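Local atomic coordinates of putative alpha-N-acetylgalactosaminidase (Bacillus halodurans C-125, PDB entry 3CC1), a protein that probably removes terminal alpha-linked N-acetylgalactosamine from glycoconjugates by hydrolysis, using a TIM-barrel domain followed by a C-terminal beta sandwich. Residues F243-S248 against W293-K298; L275-I280 against T303-W308. All blocks are in the same frame, centred on the assembly; numbering follows the deposited sequence. Where two conformers were deposited one is given.

Contact 1. Residues F243-S248 against W293-K298; sequences FWDDWS and WTRFTK
Arg295 NH1 serves two oxygens of 243-248. It donates to Asp245 O at 2.8 Å (153°); the oxygen lies almost in the guanidinium plane and is met on a lone pair. It also makes a longer salt bridge to Asp246 OD2 at 3.2 Å, tilted from that plane; Asp246 was modelled in two conformers, so this bond is the less certain. The arginine crosses Asp245 with CB, CG and CD along OD2, and the bend at chi3 (85°) turns NH1 to the carbonyl. Arg295 donates again through its backbone N, to the anti lone pair of Asp245 OD2, 2.8 Å away, while OD1 pairs with Arg292. The Phe296 ring packs against the inverse gamma turn centred on Asp245, whose CA lies over one face, 3.7 Å from the centroid (CH-pi). At the ring's edge, Phe296 CZ meets Phe243 CZ at 3.7 Å. An ST turn, Phe296 N to Thr294 OG1, closes the loop; the same OG1 is hydrogen-bonded to Pro276 O. Asp246 OD1 accepts from Ser248 N and caps helix 247-262, whose start is thus tied to the loop before helix 298-310. Arg295 holds Asp245 by carbonyl and carboxylate, whose buried charge is probably offset mainly by Arg292.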
loop_
_atom_site.group_PDB
_atom_site.type_symbol
_atom_site.label_atom_id
_atom_site.label_comp_id
_atom_site.label_asym_id
_atom_site.label_seq_id
_atom_site.Cartn_x
_atom_site.Cartn_y
_atom_site.Cartn_z
ATOM N N PHE A 243 4.595 -20.135 -5.036
ATOM C CA PHE A 243 5.957 -19.710 -5.077
ATOM C C PHE A 243 6.697 -20.424 -6.175
ATOM O O PHE A 243 6.628 -21.658 -6.334
ATOM C CB PHE A 243 6.640 -19.831 -3.713
ATOM C CG PHE A 243 7.980 -19.195 -3.697
ATOM C CD1 PHE A 243 8.095 -17.818 -3.726
ATOM C CD2 PHE A 243 9.131 -19.961 -3.732
ATOM C CE1 PHE A 243 9.325 -17.222 -3.750
ATOM C CE2 PHE A 243 10.352 -19.369 -3.765
ATOM C CZ PHE A 243 10.457 -17.973 -3.795
ATOM N N TRP A 244 7.414 -19.598 -6.943
ATOM C CA TRP A 244 8.275 -20.023 -8.037
ATOM C C TRP A 244 9.530 -19.142 -8.146
ATOM O O TRP A 244 9.694 -18.146 -7.422
ATOM C CB TRP A 244 7.507 -19.984 -9.387
ATOM C CG TRP A 244 6.699 -21.175 -9.703
ATOM C CD1 TRP A 244 5.337 -21.293 -9.640
ATOM C CD2 TRP A 244 7.181 -22.439 -10.162
ATOM N NE1 TRP A 244 4.949 -22.537 -10.036
ATOM C CE2 TRP A 244 6.059 -23.267 -10.359
ATOM C CE3 TRP A 244 8.450 -22.952 -10.425
ATOM C CZ2 TRP A 244 6.167 -24.579 -10.800
ATOM C CZ3 TRP A 244 8.555 -24.236 -10.859
ATOM C CH2 TRP A 244 7.404 -25.039 -11.077
ATOM N N ASP A 245 10.396 -19.521 -9.086
ATOM C CA ASP A 245 11.667 -18.794 -9.399
ATOM C C ASP A 245 11.424 -17.490 -10.176
ATOM O O ASP A 245 11.795 -17.338 -11.360
ATOM C CB ASP A 245 12.681 -19.708 -10.129
ATOM C CG ASP A 245 12.120 -20.351 -11.384
ATOM O OD1 ASP A 245 10.922 -20.744 -11.418
ATOM O OD2 ASP A 245 12.890 -20.488 -12.337
ATOM N N ASP A 246 10.736 -16.569 -9.517
ATOM C CA ASP A 246 10.596 -15.210 -10.032
ATOM C C ASP A 246 10.774 -14.228 -8.909
ATOM O O ASP A 246 10.212 -14.392 -7.828
ATOM C CB ASP A 246 9.242 -14.977 -10.697
ATOM C CG ASP A 246 9.178 -13.626 -11.422
ATOM O OD1 ASP A 246 8.796 -12.617 -10.769
ATOM O OD2 ASP A 246 9.478 -13.581 -12.648
ATOM N N TRP A 247 11.601 -13.226 -9.153
ATOM C CA TRP A 247 11.918 -12.262 -8.099
ATOM C C TRP A 247 10.676 -11.585 -7.543
ATOM O O TRP A 247 10.605 -11.277 -6.361
ATOM C CB TRP A 247 12.903 -11.199 -8.574
ATOM C CG TRP A 247 13.107 -10.127 -7.552
ATOM C CD1 TRP A 247 12.721 -8.840 -7.643
ATOM C CD2 TRP A 247 13.734 -10.272 -6.266
ATOM N NE1 TRP A 247 13.083 -8.158 -6.504
ATOM C CE2 TRP A 247 13.683 -9.018 -5.630
ATOM C CE3 TRP A 247 14.316 -11.334 -5.594
ATOM C CZ2 TRP A 247 14.220 -8.792 -4.361
ATOM C CZ3 TRP A 247 14.857 -11.097 -4.316
ATOM C CH2 TRP A 247 14.793 -9.851 -3.726
ATOM N N SER A 248 9.678 -11.335 -8.380
ATOM C CA SER A 248 8.521 -10.621 -7.892
ATOM C C SER A 248 7.815 -11.402 -6.777
ATOM O O SER A 248 7.325 -10.816 -5.800
ATOM C CB SER A 248 7.522 -10.299 -9.018
ATOM O OG SER A 248 6.930 -11.513 -9.450
ATOM N N TRP A 293 17.060 -24.501 -15.737
ATOM C CA TRP A 293 17.712 -24.211 -14.485
ATOM C C TRP A 293 16.970 -23.043 -13.837
ATOM O O TRP A 293 16.442 -22.168 -14.522
ATOM C CB TRP A 293 19.164 -23.804 -14.692
ATOM C CG TRP A 293 19.968 -24.031 -13.510
ATOM C CD1 TRP A 293 20.471 -23.089 -12.616
ATOM C CD2 TRP A 293 20.409 -25.299 -13.045
ATOM N NE1 TRP A 293 21.207 -23.727 -11.631
ATOM C CE2 TRP A 293 21.174 -25.082 -11.872
ATOM C CE3 TRP A 293 20.237 -26.593 -13.503
ATOM C CZ2 TRP A 293 21.752 -26.135 -11.164
ATOM C CZ3 TRP A 293 20.831 -27.635 -12.800
ATOM C CH2 TRP A 293 21.553 -27.406 -11.649
ATOM N N THR A 294 16.925 -23.052 -12.513
ATOM C CA THR A 294 16.266 -21.985 -11.775
ATOM C C THR A 294 16.622 -20.611 -12.292
ATOM O O THR A 294 17.747 -20.336 -12.604
ATOM C CB THR A 294 16.532 -22.057 -10.259
ATOM O OG1 THR A 294 15.806 -21.003 -9.620
ATOM C CG2 THR A 294 17.996 -21.934 -9.930
ATOM N N ARG A 295 15.621 -19.752 -12.395
ATOM C CA ARG A 295 15.820 -18.410 -12.894
ATOM C C ARG A 295 16.417 -17.511 -11.813
ATOM O O ARG A 295 16.866 -16.431 -12.118
ATOM C CB ARG A 295 14.507 -17.803 -13.401
ATOM C CG ARG A 295 13.974 -18.473 -14.650
ATOM C CD ARG A 295 12.507 -18.164 -14.829
ATOM N NE ARG A 295 12.333 -16.891 -15.514
ATOM C CZ ARG A 295 11.956 -15.752 -14.926
ATOM N NH1 ARG A 295 11.670 -15.656 -13.621
ATOM N NH2 ARG A 295 11.859 -14.672 -15.676
ATOM N N PHE A 296 16.446 -17.974 -10.565
ATOM C CA PHE A 296 16.990 -17.164 -9.471
ATOM C C PHE A 296 18.508 -17.068 -9.627
ATOM O O PHE A 296 19.184 -18.070 -9.907
ATOM C CB PHE A 296 16.702 -17.741 -8.121
ATOM C CG PHE A 296 15.316 -17.459 -7.592
ATOM C CD1 PHE A 296 14.716 -16.249 -7.764
ATOM C CD2 PHE A 296 14.684 -18.392 -6.799
ATOM C CE1 PHE A 296 13.442 -15.993 -7.204
ATOM C CE2 PHE A 296 13.427 -18.151 -6.253
ATOM C CZ PHE A 296 12.816 -16.945 -6.463
ATOM N N THR A 297 19.037 -15.856 -9.448
ATOM C CA THR A 297 20.472 -15.693 -9.438
ATOM C C THR A 297 20.957 -16.342 -8.150
ATOM O O THR A 297 20.162 -16.660 -7.241
ATOM C CB THR A 297 20.899 -14.223 -9.436
ATOM O OG1 THR A 297 20.425 -13.618 -8.219
ATOM C CG2 THR A 297 20.395 -13.460 -10.712
ATOM N N LYS A 298 22.262 -16.530 -8.053
ATOM C CA LYS A 298 22.837 -17.086 -6.824
ATOM C C LYS A 298 22.527 -16.227 -5.602
ATOM O O LYS A 298 22.203 -16.741 -4.536
ATOM C CB LYS A 298 24.342 -17.244 -6.969
ATOM C CG LYS A 298 24.724 -18.430 -7.848
ATOM C CD LYS A 298 26.223 -18.562 -8.004
ATOM C CE LYS A 298 26.524 -19.836 -8.791
ATOM N NZ LYS A 298 28.007 -19.985 -8.848
#

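Contact 2. Residues L275-I280 against T303-W308; sequences LPLGHI and TMMNLW
Leu275 and Met304 bury the most surface here, and the contact is wholly apolar. Leu275 divides its two methyls among three helix residues. Leu275 CD2 lies 3.3 Å from Trp308 CD1, on the pyrrole part of the indole, a tight approach in which the two side chains slide past each other in opposite directions; the same methyl is 4.0 Å from Met304 CE. Leu275 CD1 turns to Met305 SE, 4.1 Å away, the two side chains at about a right angle.

Met304, a selenomethionine like Met305, leaves the helix with CG anti to the backbone N (chi1 174°), which directs it toward the 275-278 loop. Its SE rests 3.7 Å from Pro276 CD, and the bend at chi3 (68°) brings CE tip to tip with Leu277 CD2, also at 3.7 Å. Within the helix, Met304 CG lies over one face of the Trp308 ring, offset toward its rim, so the selenomethionine packs against the indole as well as the loop. Trp308 NE1 is satisfied by Gly273 O, which helps fix the indole's rotation.

Helix 298-310 is thereby joined to the loop leading into strand 279-280. Strand 315-317, from the parallel sheet of the TIM-barrel-type domain, bonds to the Leu275 backbone through Met316 and adds Phe317 beside Leu277 and Leu315 beside Trp308; helix 247-262 reaches the indole with Leu250 and Met253.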
loop_
_atom_site.group_PDB
_atom_site.type_symbol
_atom_site.label_atom_id
_atom_site.label_comp_id
_atom_site.label_asym_id
_atom_site.label_seq_id
_atom_site.Cartn_x
_atom_site.Cartn_y
_atom_site.Cartn_z
ATOM N N LEU A 275 11.078 -24.940 -2.708
ATOM C CA LEU A 275 12.331 -24.315 -3.206
ATOM C C LEU A 275 12.564 -24.562 -4.704
ATOM O O LEU A 275 12.893 -25.684 -5.092
ATOM C CB LEU A 275 13.545 -24.812 -2.406
ATOM C CG LEU A 275 13.328 -24.909 -0.884
ATOM C CD1 LEU A 275 14.529 -25.650 -0.194
ATOM C CD2 LEU A 275 13.058 -23.487 -0.302
ATOM N N PRO A 276 12.364 -23.513 -5.561
ATOM C CA PRO A 276 12.592 -23.710 -6.977
ATOM C C PRO A 276 14.065 -23.514 -7.294
ATOM O O PRO A 276 14.502 -22.457 -7.762
ATOM C CB PRO A 276 11.727 -22.646 -7.631
ATOM C CG PRO A 276 11.689 -21.507 -6.645
ATOM C CD PRO A 276 11.958 -22.121 -5.267
ATOM N N LEU A 277 14.798 -24.582 -7.041
ATOM C CA LEU A 277 16.228 -24.619 -7.210
ATOM C C LEU A 277 16.631 -25.712 -8.175
ATOM O O LEU A 277 15.896 -26.685 -8.392
ATOM C CB LEU A 277 16.886 -24.866 -5.845
ATOM C CG LEU A 277 16.779 -23.806 -4.746
ATOM C CD1 LEU A 277 17.377 -24.319 -3.447
ATOM C CD2 LEU A 277 17.400 -22.494 -5.172
ATOM N N GLY A 278 17.810 -25.540 -8.771
ATOM C CA GLY A 278 18.346 -26.527 -9.691
ATOM C C GLY A 278 17.468 -26.692 -10.905
ATOM O O GLY A 278 16.958 -25.740 -11.432
ATOM N N HIS A 279 17.335 -27.940 -11.345
ATOM C CA HIS A 279 16.618 -28.299 -12.577
ATOM C C HIS A 279 15.116 -28.519 -12.317
ATOM O O HIS A 279 14.689 -29.473 -11.655
ATOM C CB HIS A 279 17.282 -29.527 -13.211
ATOM C CG HIS A 279 16.800 -29.850 -14.604
ATOM N ND1 HIS A 279 17.037 -31.073 -15.195
ATOM C CD2 HIS A 279 16.096 -29.127 -15.509
ATOM C CE1 HIS A 279 16.515 -31.082 -16.415
ATOM N NE2 HIS A 279 15.927 -29.917 -16.628
ATOM N N ILE A 280 14.334 -27.601 -12.862
ATOM C CA ILE A 280 12.901 -27.516 -12.633
ATOM C C ILE A 280 12.197 -27.340 -13.961
ATOM O O ILE A 280 12.842 -27.105 -14.976
ATOM C CB ILE A 280 12.536 -26.336 -11.646
ATOM C CG1 ILE A 280 13.041 -24.989 -12.163
ATOM C CG2 ILE A 280 13.076 -26.606 -10.248
ATOM C CD1 ILE A 280 12.808 -23.788 -11.202
ATOM N N THR A 303 19.208 -15.527 -0.693
ATOM C CA THR A 303 18.201 -14.659 -0.094
ATOM C C THR A 303 16.952 -15.443 0.315
ATOM O O THR A 303 16.464 -15.311 1.445
ATOM C CB THR A 303 17.873 -13.432 -1.004
ATOM O OG1 THR A 303 18.983 -12.509 -0.937
ATOM C CG2 THR A 303 16.582 -12.745 -0.574
HETATM N N MSE A 304 16.497 -16.309 -0.576
HETATM C CA MSE A 304 15.383 -17.168 -0.289
HETATM C C MSE A 304 15.704 -18.122 0.858
HETATM O O MSE A 304 14.931 -18.253 1.780
HETATM C CB MSE A 304 14.966 -17.967 -1.544
HETATM C CG MSE A 304 13.866 -18.992 -1.225
HETATM SE SE MSE A 304 13.767 -20.274 -2.654
HETATM C CE MSE A 304 15.472 -21.109 -2.335
HETATM N N MSE A 305 16.854 -18.783 0.788
HETATM C CA MSE A 305 17.234 -19.720 1.828
HETATM C C MSE A 305 17.306 -19.028 3.190
HETATM O O MSE A 305 16.898 -19.591 4.213
HETATM C CB MSE A 305 18.572 -20.395 1.519
HETATM C CG MSE A 305 18.558 -21.342 0.333
HETATM SE SE MSE A 305 17.388 -22.877 0.609
HETATM C CE MSE A 305 18.343 -23.761 2.051
ATOM N N ASN A 306 17.774 -17.783 3.199
ATOM C CA ASN A 306 17.976 -17.053 4.457
ATOM C C ASN A 306 16.639 -16.768 5.156
ATOM O O ASN A 306 16.505 -16.936 6.354
ATOM C CB ASN A 306 18.761 -15.751 4.226
ATOM C CG ASN A 306 20.259 -15.994 4.002
ATOM O OD1 ASN A 306 20.825 -16.987 4.486
ATOM N ND2 ASN A 306 20.901 -15.092 3.279
ATOM N N LEU A 307 15.656 -16.324 4.395
ATOM C CA LEU A 307 14.344 -15.997 4.944
ATOM C C LEU A 307 13.607 -17.262 5.400
ATOM O O LEU A 307 13.001 -17.303 6.499
ATOM C CB LEU A 307 13.493 -15.203 3.906
ATOM C CG LEU A 307 12.037 -14.979 4.327
ATOM C CD1 LEU A 307 12.013 -14.147 5.617
ATOM C CD2 LEU A 307 11.151 -14.319 3.204
ATOM N N TRP A 308 13.645 -18.291 4.557
ATOM C CA TRP A 308 13.031 -19.585 4.841
ATOM C C TRP A 308 13.658 -20.194 6.094
ATOM O O TRP A 308 12.971 -20.722 6.932
ATOM C CB TRP A 308 13.226 -20.586 3.690
ATOM C CG TRP A 308 12.181 -20.640 2.569
ATOM C CD1 TRP A 308 11.584 -21.766 2.100
ATOM C CD2 TRP A 308 11.672 -19.554 1.755
ATOM N NE1 TRP A 308 10.735 -21.467 1.066
ATOM C CE2 TRP A 308 10.772 -20.119 0.827
ATOM C CE3 TRP A 308 11.867 -18.175 1.736
ATOM C CZ2 TRP A 308 10.105 -19.363 -0.114
ATOM C CZ3 TRP A 308 11.187 -17.411 0.777
ATOM C CH2 TRP A 308 10.316 -18.010 -0.121
#

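Contacts 1 and 2 interleave along the chain, with centres about 8 Å apart. Thr294 of contact 1 stitches them together: its OG1 lies 2.7 Å from Pro276 O and its N 2.9 Å from Gly278 O, both probable hydrogen bonds. Packing continues the join, with Asp245 N 3.4 Å from Pro276 CG and Asp245 OD2 3.5 Å from Ile280 CD1. Phe243 also touches Pro276 and Met304 and meets the Trp308 ring at about 50°, so the two apolar layers run into one another. None of the residues lining the bound polyether pocket (Gly336, Glu367, Tyr369, Phe398, Lys428 and Ser430) belongs to either contact; a triethylene glycol about 4 Å from the Trp293 side chain probably comes from the crystallisation liquor.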